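PDB 3KH8: MaoC-like dehydratase from Phytophthora Capsici, which probably catalyses the reversible hydration of 2-enoyl thioesters such as 2-enoyl-CoA, like the hydratase 2 enzymes. Local coordinates for residues A[93-103]-A[224-232]; A[56-66]-A[73-84]. All coordinates share one frame; numbering follows the deposited sequence.

Contact 1. Residues A[93-103]-A[224-232]; sequences FKGQSQDVVPF and RLSGDYNSL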
loop_
_atom_site.group_PDB
_atom_site.type_symbol
_atom_site.label_atom_id
_atom_site.label_comp_id
_atom_site.label_asym_id
_atom_site.label_seq_id
_atom_site.Cartn_x
_atom_site.Cartn_y
_atom_site.Cartn_z
ATOM N N PHE A 93 10.001 -10.506 8.500
ATOM C CA PHE A 93 9.759 -10.779 7.083
ATOM C C PHE A 93 10.592 -9.831 6.211
ATOM O O PHE A 93 11.234 -10.247 5.241
ATOM C CB PHE A 93 8.280 -10.592 6.730
ATOM C CG PHE A 93 7.352 -11.565 7.407
ATOM C CD1 PHE A 93 7.001 -12.758 6.783
ATOM C CD2 PHE A 93 6.805 -11.274 8.656
ATOM C CE1 PHE A 93 6.130 -13.659 7.400
ATOM C CE2 PHE A 93 5.933 -12.172 9.285
ATOM C CZ PHE A 93 5.598 -13.365 8.655
ATOM N N LYS A 94 10.563 -8.555 6.575
ATOM C CA LYS A 94 11.118 -7.477 5.758
ATOM C C LYS A 94 12.648 -7.429 5.764
ATOM O O LYS A 94 13.273 -7.166 4.727
ATOM C CB LYS A 94 10.555 -6.136 6.236
ATOM C CG LYS A 94 10.768 -4.986 5.270
ATOM C CD LYS A 94 10.515 -3.659 5.948
ATOM C CE LYS A 94 10.697 -2.519 4.973
ATOM N NZ LYS A 94 12.134 -2.184 4.773
ATOM N N GLY A 95 13.241 -7.681 6.929
ATOM C CA GLY A 95 14.668 -7.448 7.133
ATOM C C GLY A 95 15.014 -6.026 6.719
ATOM O O GLY A 95 14.390 -5.069 7.178
ATOM N N GLN A 96 15.994 -5.892 5.831
ATOM C CA GLN A 96 16.412 -4.581 5.328
ATOM C C GLN A 96 15.972 -4.336 3.880
ATOM O O GLN A 96 16.404 -3.367 3.246
ATOM C CB GLN A 96 17.932 -4.418 5.443
ATOM C CG GLN A 96 18.433 -4.130 6.853
ATOM C CD GLN A 96 19.874 -3.648 6.864
ATOM O OE1 GLN A 96 20.794 -4.396 6.530
ATOM N NE2 GLN A 96 20.075 -2.390 7.252
ATOM N N SER A 97 15.111 -5.206 3.358
ATOM C CA SER A 97 14.645 -5.063 1.982
ATOM C C SER A 97 13.609 -3.959 1.809
ATOM O O SER A 97 12.748 -3.754 2.668
ATOM C CB SER A 97 14.093 -6.381 1.446
ATOM O OG SER A 97 13.626 -6.203 0.117
ATOM N N GLN A 98 13.703 -3.255 0.684
ATOM C CA GLN A 98 12.694 -2.281 0.292
ATOM C C GLN A 98 11.884 -2.807 -0.896
ATOM O O GLN A 98 11.006 -2.114 -1.415
ATOM C CB GLN A 98 13.348 -0.934 -0.049
ATOM C CG GLN A 98 13.926 -0.173 1.157
ATOM C CD GLN A 98 12.871 0.228 2.203
ATOM O OE1 GLN A 98 11.760 0.644 1.869
ATOM N NE2 GLN A 98 13.235 0.120 3.473
ATOM N N ASP A 99 12.182 -4.038 -1.308
ATOM C CA ASP A 99 11.542 -4.667 -2.464
ATOM C C ASP A 99 10.634 -5.820 -2.026
ATOM O O ASP A 99 10.487 -6.076 -0.828
ATOM C CB ASP A 99 12.620 -5.174 -3.432
ATOM C CG ASP A 99 12.105 -5.377 -4.858
ATOM O OD1 ASP A 99 10.923 -5.080 -5.151
ATOM O OD2 ASP A 99 12.902 -5.849 -5.695
ATOM N N VAL A 100 10.021 -6.500 -2.996
ATOM C CA VAL A 100 9.321 -7.759 -2.757
ATOM C C VAL A 100 10.283 -8.732 -2.058
ATOM O O VAL A 100 11.446 -8.865 -2.460
ATOM C CB VAL A 100 8.783 -8.365 -4.086
ATOM C CG1 VAL A 100 8.290 -9.798 -3.904
ATOM C CG2 VAL A 100 7.662 -7.496 -4.666
ATOM N N VAL A 101 9.807 -9.362 -0.986
ATOM C CA VAL A 101 10.580 -10.373 -0.264
ATOM C C VAL A 101 9.990 -11.746 -0.592
ATOM O O VAL A 101 8.942 -12.112 -0.054
ATOM C CB VAL A 101 10.565 -10.130 1.276
ATOM C CG1 VAL A 101 11.410 -11.188 2.009
ATOM C CG2 VAL A 101 11.056 -8.728 1.611
ATOM N N PRO A 102 10.642 -12.504 -1.494
ATOM C CA PRO A 102 10.132 -13.837 -1.826
ATOM C C PRO A 102 9.991 -14.725 -0.586
ATOM O O PRO A 102 10.864 -14.727 0.283
ATOM C CB PRO A 102 11.188 -14.382 -2.796
ATOM C CG PRO A 102 11.734 -13.140 -3.451
ATOM C CD PRO A 102 11.816 -12.151 -2.318
ATOM N N PHE A 103 8.876 -15.447 -0.510
ATOM C CA PHE A 103 8.535 -16.244 0.665
ATOM C C PHE A 103 9.125 -17.653 0.553
ATOM O O PHE A 103 9.044 -18.265 -0.511
ATOM C CB PHE A 103 7.008 -16.319 0.832
ATOM C CG PHE A 103 6.568 -16.960 2.124
ATOM C CD1 PHE A 103 6.404 -16.194 3.277
ATOM C CD2 PHE A 103 6.324 -18.330 2.187
ATOM C CE1 PHE A 103 6.008 -16.787 4.476
ATOM C CE2 PHE A 103 5.929 -18.932 3.378
ATOM C CZ PHE A 103 5.769 -18.160 4.527
ATOM N N ARG A 224 0.223 -7.665 2.030
ATOM C CA ARG A 224 1.450 -8.418 1.709
ATOM C C ARG A 224 2.667 -7.524 1.426
ATOM O O ARG A 224 3.819 -7.968 1.535
ATOM C CB ARG A 224 1.215 -9.402 0.556
ATOM C CG ARG A 224 0.919 -8.781 -0.808
ATOM C CD ARG A 224 0.268 -9.812 -1.735
ATOM N NE ARG A 224 1.165 -10.930 -2.043
ATOM C CZ ARG A 224 2.086 -10.916 -3.004
ATOM N NH1 ARG A 224 2.236 -9.840 -3.774
ATOM N NH2 ARG A 224 2.855 -11.985 -3.206
ATOM N N LEU A 225 2.404 -6.265 1.082
ATOM C CA LEU A 225 3.461 -5.322 0.725
ATOM C C LEU A 225 4.287 -4.889 1.937
ATOM O O LEU A 225 5.314 -4.229 1.792
ATOM C CB LEU A 225 2.886 -4.117 -0.042
ATOM C CG LEU A 225 2.066 -4.464 -1.300
ATOM C CD1 LEU A 225 1.579 -3.226 -2.049
ATOM C CD2 LEU A 225 2.845 -5.364 -2.232
ATOM N N SER A 226 3.841 -5.284 3.128
ATOM C CA SER A 226 4.589 -5.037 4.358
ATOM C C SER A 226 5.581 -6.159 4.695
ATOM O O SER A 226 6.267 -6.093 5.717
ATOM C CB SER A 226 3.632 -4.770 5.528
ATOM O OG SER A 226 3.016 -3.498 5.387
ATOM N N GLY A 227 5.654 -7.188 3.850
ATOM C CA GLY A 227 6.711 -8.190 3.986
ATOM C C GLY A 227 6.383 -9.654 3.764
ATOM O O GLY A 227 7.288 -10.445 3.477
ATOM N N ASP A 228 5.109 -10.027 3.907
ATOM C CA ASP A 228 4.705 -11.433 3.777
ATOM C C ASP A 228 4.060 -11.724 2.420
ATOM O O ASP A 228 2.853 -11.549 2.240
ATOM C CB ASP A 228 3.788 -11.854 4.938
ATOM C CG ASP A 228 3.455 -13.347 4.926
ATOM O OD1 ASP A 228 3.827 -14.057 3.963
ATOM O OD2 ASP A 228 2.811 -13.814 5.888
ATOM N N TYR A 229 4.884 -12.204 1.488
ATOM C CA TYR A 229 4.477 -12.414 0.098
ATOM C C TYR A 229 4.041 -13.852 -0.216
ATOM O O TYR A 229 3.854 -14.211 -1.383
ATOM C CB TYR A 229 5.586 -11.934 -0.861
ATOM C CG TYR A 229 5.820 -10.438 -0.799
ATOM C CD1 TYR A 229 5.220 -9.579 -1.723
ATOM C CD2 TYR A 229 6.625 -9.874 0.194
ATOM C CE1 TYR A 229 5.427 -8.199 -1.661
ATOM C CE2 TYR A 229 6.829 -8.505 0.267
ATOM C CZ TYR A 229 6.230 -7.673 -0.663
ATOM O OH TYR A 229 6.436 -6.312 -0.589
ATOM N N ASN A 230 3.852 -14.651 0.833
ATOM C CA ASN A 230 3.295 -16.007 0.728
ATOM C C ASN A 230 2.158 -16.099 -0.291
ATOM O O ASN A 230 1.157 -15.378 -0.190
ATOM C CB ASN A 230 2.811 -16.473 2.113
ATOM C CG ASN A 230 2.537 -17.976 2.183
ATOM O OD1 ASN A 230 2.333 -18.644 1.166
ATOM N ND2 ASN A 230 2.530 -18.509 3.400
ATOM N N SER A 231 2.318 -16.994 -1.267
ATOM C CA SER A 231 1.335 -17.185 -2.339
ATOM C C SER A 231 -0.038 -17.633 -1.832
ATOM O O SER A 231 -1.042 -17.461 -2.522
ATOM C CB SER A 231 1.860 -18.180 -3.383
ATOM O OG SER A 231 2.139 -19.436 -2.787
ATOM N N LEU A 232 -0.072 -18.192 -0.624
ATOM C CA LEU A 232 -1.312 -18.624 0.025
ATOM C C LEU A 232 -2.349 -17.496 0.097
ATOM O O LEU A 232 -3.555 -17.745 0.022
ATOM C CB LEU A 232 -1.006 -19.171 1.432
ATOM C CG LEU A 232 -2.150 -19.671 2.331
ATOM C CD1 LEU A 232 -2.871 -20.864 1.719
ATOM C CD2 LEU A 232 -1.646 -20.005 3.729
HETATM O O HOH W 1 7.675 -12.877 2.315
#

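Contact 2. Residues A[56-66]-A[73-84]; sequences QRDLLMYAVGI and FTYEFDEKFSAF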
loop_
_atom_site.group_PDB
_atom_site.type_symbol
_atom_site.label_atom_id
_atom_site.label_comp_id
_atom_site.label_asym_id
_atom_site.label_seq_id
_atom_site.Cartn_x
_atom_site.Cartn_y
_atom_site.Cartn_z
ATOM N N GLN A 56 9.634 5.785 6.820
ATOM C CA GLN A 56 8.294 6.331 7.030
ATOM C C GLN A 56 7.266 5.731 6.083
ATOM O O GLN A 56 6.155 5.393 6.493
ATOM C CB GLN A 56 8.287 7.844 6.844
ATOM C CG GLN A 56 8.733 8.617 8.041
ATOM C CD GLN A 56 8.169 10.015 8.053
ATOM O OE1 GLN A 56 8.022 10.647 7.002
ATOM N NE2 GLN A 56 7.838 10.506 9.240
ATOM N N ARG A 57 7.638 5.620 4.812
ATOM C CA ARG A 57 6.747 5.077 3.791
ATOM C C ARG A 57 6.305 3.644 4.126
ATOM O O ARG A 57 5.145 3.295 3.915
ATOM C CB ARG A 57 7.412 5.152 2.416
ATOM C CG ARG A 57 6.569 4.661 1.252
ATOM C CD ARG A 57 7.285 4.954 -0.048
ATOM N NE ARG A 57 6.579 4.449 -1.219
ATOM C CZ ARG A 57 7.043 3.486 -2.010
ATOM N NH1 ARG A 57 8.219 2.921 -1.752
ATOM N NH2 ARG A 57 6.343 3.092 -3.067
ATOM N N ASP A 58 7.218 2.832 4.664
ATOM C CA ASP A 58 6.869 1.481 5.123
ATOM C C ASP A 58 5.784 1.512 6.202
ATOM O O ASP A 58 4.909 0.650 6.226
ATOM C CB ASP A 58 8.100 0.729 5.652
ATOM C CG ASP A 58 9.168 0.522 4.588
ATOM O OD1 ASP A 58 8.827 0.147 3.443
ATOM O OD2 ASP A 58 10.361 0.727 4.910
ATOM N N LEU A 59 5.860 2.498 7.096
ATOM C CA LEU A 59 4.867 2.660 8.161
ATOM C C LEU A 59 3.483 2.992 7.602
ATOM O O LEU A 59 2.476 2.425 8.043
ATOM C CB LEU A 59 5.307 3.737 9.164
ATOM C CG LEU A 59 6.614 3.535 9.947
ATOM C CD1 LEU A 59 6.869 4.721 10.876
ATOM C CD2 LEU A 59 6.605 2.241 10.739
ATOM N N LEU A 60 3.446 3.901 6.627
ATOM C CA LEU A 60 2.208 4.254 5.929
ATOM C C LEU A 60 1.621 3.063 5.175
ATOM O O LEU A 60 0.414 2.827 5.227
ATOM C CB LEU A 60 2.438 5.435 4.972
ATOM C CG LEU A 60 2.970 6.748 5.572
ATOM C CD1 LEU A 60 3.214 7.804 4.497
ATOM C CD2 LEU A 60 2.020 7.298 6.622
ATOM N N MET A 61 2.483 2.314 4.484
ATOM C CA MET A 61 2.066 1.136 3.720
ATOM C C MET A 61 1.464 0.056 4.617
ATOM O O MET A 61 0.506 -0.620 4.233
ATOM C CB MET A 61 3.249 0.557 2.939
ATOM C CG MET A 61 3.796 1.480 1.841
ATOM S SD MET A 61 5.225 0.783 0.977
ATOM C CE MET A 61 4.604 -0.849 0.577
ATOM N N TYR A 62 2.044 -0.106 5.803
ATOM C CA TYR A 62 1.516 -1.027 6.807
ATOM C C TYR A 62 0.156 -0.572 7.336
ATOM O O TYR A 62 -0.777 -1.373 7.422
ATOM C CB TYR A 62 2.504 -1.202 7.969
ATOM C CG TYR A 62 1.960 -2.086 9.075
ATOM C CD1 TYR A 62 1.833 -3.466 8.890
ATOM C CD2 TYR A 62 1.552 -1.543 10.296
ATOM C CE1 TYR A 62 1.323 -4.289 9.899
ATOM C CE2 TYR A 62 1.035 -2.362 11.318
ATOM C CZ TYR A 62 0.925 -3.731 11.104
ATOM O OH TYR A 62 0.421 -4.553 12.091
ATOM N N ALA A 63 0.052 0.707 7.694
ATOM C CA ALA A 63 -1.200 1.268 8.210
ATOM C C ALA A 63 -2.357 1.046 7.236
ATOM O O ALA A 63 -3.423 0.573 7.641
ATOM C CB ALA A 63 -1.038 2.752 8.532
ATOM N N VAL A 64 -2.145 1.356 5.955
ATOM C CA VAL A 64 -3.187 1.117 4.945
ATOM C C VAL A 64 -3.415 -0.387 4.720
ATOM O O VAL A 64 -4.541 -0.815 4.462
ATOM C CB VAL A 64 -2.958 1.891 3.590
ATOM C CG1 VAL A 64 -2.727 3.382 3.834
ATOM C CG2 VAL A 64 -1.826 1.298 2.769
ATOM N N GLY A 65 -2.350 -1.176 4.865
ATOM C CA GLY A 65 -2.425 -2.631 4.741
ATOM C C GLY A 65 -3.358 -3.266 5.761
ATOM O O GLY A 65 -4.051 -4.229 5.451
ATOM N N ILE A 66 -3.379 -2.729 6.978
ATOM C CA ILE A 66 -4.285 -3.246 8.014
ATOM C C ILE A 66 -5.618 -2.481 8.046
ATOM O O ILE A 66 -6.460 -2.713 8.913
ATOM C CB ILE A 66 -3.617 -3.314 9.412
ATOM C CG1 ILE A 66 -3.162 -1.925 9.887
ATOM C CG2 ILE A 66 -2.448 -4.316 9.394
ATOM C CD1 ILE A 66 -2.758 -1.878 11.367
ATOM N N PHE A 73 -1.778 7.599 11.866
ATOM C CA PHE A 73 -1.034 6.495 11.262
ATOM C C PHE A 73 -0.866 6.561 9.738
ATOM O O PHE A 73 -0.013 5.861 9.184
ATOM C CB PHE A 73 -1.656 5.151 11.670
ATOM C CG PHE A 73 -1.705 4.943 13.158
ATOM C CD1 PHE A 73 -0.532 4.772 13.888
ATOM C CD2 PHE A 73 -2.923 4.944 13.833
ATOM C CE1 PHE A 73 -0.567 4.596 15.270
ATOM C CE2 PHE A 73 -2.973 4.765 15.217
ATOM C CZ PHE A 73 -1.790 4.588 15.937
ATOM N N THR A 74 -1.660 7.397 9.067
ATOM C CA THR A 74 -1.644 7.462 7.595
ATOM C C THR A 74 -1.081 8.760 7.017
ATOM O O THR A 74 -0.894 8.867 5.799
ATOM C CB THR A 74 -3.049 7.264 6.991
ATOM O OG1 THR A 74 -3.926 8.285 7.487
ATOM C CG2 THR A 74 -3.596 5.886 7.331
ATOM N N TYR A 75 -0.826 9.745 7.874
ATOM C CA TYR A 75 -0.323 11.038 7.411
ATOM C C TYR A 75 0.939 11.452 8.167
ATOM O O TYR A 75 0.889 11.754 9.359
ATOM C CB TYR A 75 -1.419 12.111 7.504
ATOM C CG TYR A 75 -0.984 13.493 7.055
ATOM C CD1 TYR A 75 -0.241 13.672 5.886
ATOM C CD2 TYR A 75 -1.329 14.623 7.793
ATOM C CE1 TYR A 75 0.159 14.942 5.468
ATOM C CE2 TYR A 75 -0.937 15.899 7.382
ATOM C CZ TYR A 75 -0.194 16.048 6.220
ATOM O OH TYR A 75 0.197 17.306 5.810
ATOM N N GLU A 76 2.061 11.467 7.448
ATOM C CA GLU A 76 3.387 11.716 8.024
ATOM C C GLU A 76 3.520 13.038 8.793
ATOM O O GLU A 76 4.362 13.147 9.680
ATOM C CB GLU A 76 4.485 11.607 6.954
ATOM C CG GLU A 76 4.437 12.673 5.848
ATOM C CD GLU A 76 3.466 12.341 4.721
ATOM O OE1 GLU A 76 2.666 11.383 4.855
ATOM O OE2 GLU A 76 3.503 13.051 3.694
ATOM N N PHE A 77 2.696 14.029 8.454
ATOM C CA PHE A 77 2.753 15.327 9.137
ATOM C C PHE A 77 1.621 15.548 10.137
ATOM O O PHE A 77 1.383 16.677 10.579
ATOM C CB PHE A 77 2.874 16.487 8.135
ATOM C CG PHE A 77 4.168 16.483 7.373
ATOM C CD1 PHE A 77 5.386 16.539 8.047
ATOM C CD2 PHE A 77 4.175 16.412 5.984
ATOM C CE1 PHE A 77 6.589 16.514 7.350
ATOM C CE2 PHE A 77 5.368 16.394 5.281
ATOM C CZ PHE A 77 6.579 16.443 5.964
ATOM N N ASP A 78 0.930 14.469 10.505
ATOM C CA ASP A 78 0.009 14.528 11.630
ATOM C C ASP A 78 0.854 14.893 12.848
ATOM O O ASP A 78 1.995 14.440 12.979
ATOM C CB ASP A 78 -0.687 13.188 11.861
ATOM C CG ASP A 78 -1.717 13.253 12.973
ATOM O OD1 ASP A 78 -2.874 13.637 12.695
ATOM O OD2 ASP A 78 -1.368 12.922 14.125
ATOM N N GLU A 79 0.297 15.724 13.722
ATOM C CA GLU A 79 1.046 16.226 14.875
ATOM C C GLU A 79 1.410 15.137 15.883
ATOM O O GLU A 79 2.330 15.308 16.681
ATOM C CB GLU A 79 0.321 17.410 15.518
ATOM C CG GLU A 79 0.439 18.651 14.640
ATOM C CD GLU A 79 -0.337 19.857 15.129
ATOM O OE1 GLU A 79 -0.899 19.822 16.242
ATOM O OE2 GLU A 79 -0.365 20.858 14.380
ATOM N N LYS A 80 0.695 14.018 15.825
ATOM C CA LYS A 80 1.041 12.842 16.622
ATOM C C LYS A 80 1.356 11.628 15.742
ATOM O O LYS A 80 1.097 10.486 16.139
ATOM C CB LYS A 80 -0.087 12.503 17.594
ATOM C CG LYS A 80 -0.380 13.575 18.636
ATOM C CD LYS A 80 -1.430 13.066 19.610
ATOM C CE LYS A 80 -2.123 14.202 20.340
ATOM N NZ LYS A 80 -3.449 13.759 20.857
ATOM N N PHE A 81 1.915 11.866 14.554
ATOM C CA PHE A 81 2.253 10.760 13.652
ATOM C C PHE A 81 3.092 9.708 14.373
ATOM O O PHE A 81 4.070 10.036 15.048
ATOM C CB PHE A 81 2.952 11.221 12.367
ATOM C CG PHE A 81 3.334 10.079 11.456
ATOM C CD1 PHE A 81 2.352 9.350 10.779
ATOM C CD2 PHE A 81 4.667 9.709 11.302
ATOM C CE1 PHE A 81 2.695 8.278 9.948
ATOM C CE2 PHE A 81 5.023 8.638 10.472
ATOM C CZ PHE A 81 4.035 7.922 9.795
ATOM N N SER A 82 2.680 8.450 14.242
ATOM C CA SER A 82 3.314 7.341 14.942
ATOM C C SER A 82 3.312 6.097 14.065
ATOM O O SER A 82 2.470 5.957 13.171
ATOM C CB SER A 82 2.557 7.028 16.240
ATOM O OG SER A 82 2.472 8.161 17.096
ATOM N N ALA A 83 4.254 5.194 14.323
ATOM C CA ALA A 83 4.166 3.841 13.780
ATOM C C ALA A 83 2.966 3.175 14.438
ATOM O O ALA A 83 2.704 3.408 15.626
ATOM C CB ALA A 83 5.432 3.060 14.089
ATOM N N PHE A 84 2.226 2.355 13.697
ATOM C CA PHE A 84 1.219 1.534 14.367
ATOM C C PHE A 84 1.928 0.504 15.255
ATOM O O PHE A 84 2.879 -0.139 14.808
ATOM C CB PHE A 84 0.229 0.865 13.408
ATOM C CG PHE A 84 -0.960 0.283 14.119
ATOM C CD1 PHE A 84 -2.031 1.097 14.481
ATOM C CD2 PHE A 84 -0.975 -1.056 14.491
ATOM C CE1 PHE A 84 -3.118 0.574 15.177
ATOM C CE2 PHE A 84 -2.058 -1.590 15.188
ATOM C CZ PHE A 84 -3.128 -0.777 15.533
HETATM O O HOH W 2 2.257 2.052 10.801
#

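Contact 1. Residues A[93-103]-A[224-232]
Y229 lies flat against the loop that follows helix 91-94. V100 comes over one face of its ring, with CG1 4.0 Å from the ring centroid in a CH-pi contact, and the backbone of V101 passes along the same side. Its own segment backs the opposite face, through R224 O. With Y229 CG anti to the carbonyl carbon (chi1 -65°), the ring reaches back across V100.

The aspartate next to it meets two phenylalanines. D228 CB stands over the face of the F93 ring, while D228 OD1 comes within 3.4 Å of F103 CD1; the carboxylate is nearly parallel to both rings, about 15° from each. OD1 also receives the backbone N of N230 in an Asx turn, a bond of 3.2 Å made on the anti side. N230 then stacks its amide on F103, the planes 18° apart, with CB 3.7 Å from the ring centroid and almost on its normal.

The sequence SGDYNSL that begins at S226 resembles the hydratase 2 motif, so this loop of the MaoC-like half, in which D228 O accepts a hydrogen bond from H250 NE2, is probably part of the active-site region; the N-terminal half packs against it here.

Close fit at the backbone accompanies these stacks: G227 lies beside the end of helix 91-94, with its O 3.4 Å from F93 CB. A bridging water donates to V101 O and G227 O and accepts from Y229 N, 3.0 Å away. R224 NH2 hydrogen-bonds to Y229 O.

Contact 2. Residues A[56-66]-A[73-84]
In the N-terminal half of this hot dog protein, helix 56-65 is flanked by the chain that returns past it: the end of helix 71-74, then two type I turns, Y75 to D78 and D78 to F81. L60 is the central side chain. Its CD2 reaches 3.4 Å from T74 O and 3.5 Å from F81 CE1, while its other methyl, CD1, meets E76 OE1. F81 is held from a second direction by its own segment, for the CA of E76 stands over the centre of its ring.

One turn back along the helix, the Q56 amide stands steeply against F81, 77° from the ring plane, with NE2 3.6 Å from CE2; the same NE2 gives a hydrogen bond to P138 O. L59 turns instead to the returning loop at A83 and packs CD2 on A83 CB at 3.6 Å. Further on, A63 CB abuts F73 O at 3.3 Å, and F84 closes the end of the contact: I66 CD1 lies over its ring face, 3.9 Å from the centroid, and Y62 presents the edge of its ring to F84 CB. I66 gains this reach by placing CG1 between the backbone N and carbonyl carbon (chi1 60°). Water links the backbones here, donating to L59 O and accepting from F84 N, 2.9 Å away.

Methyl groups and rings thus make most of the join, whereas the E76 carboxylate, beside L60, finds its charge partner in R224 of the second subunit; that pairing would probably offset the cost of a charge in largely buried surroundings.

Overall arrangement
Contact 2 closes before contact 1 opens, their centres about 18 Å apart. Contact 2 stays within the N-terminal half, whereas contact 1 joins that half to the MaoC-like half. Helix 56-65 mediates between them: the side chain of S226 packs against Y62, L225 against M61, and K94 makes a long, weak ion pair with D58. The same helix lies at the dimer interface, where R57 and D58 form reciprocal salt bridges with D58 and R57 of the second subunit, M61 packs on M61 of that subunit, and R57 hydrogen-bonds to L225 and D99 there. The dimer interface and the joint between the halves therefore share helix 56-65.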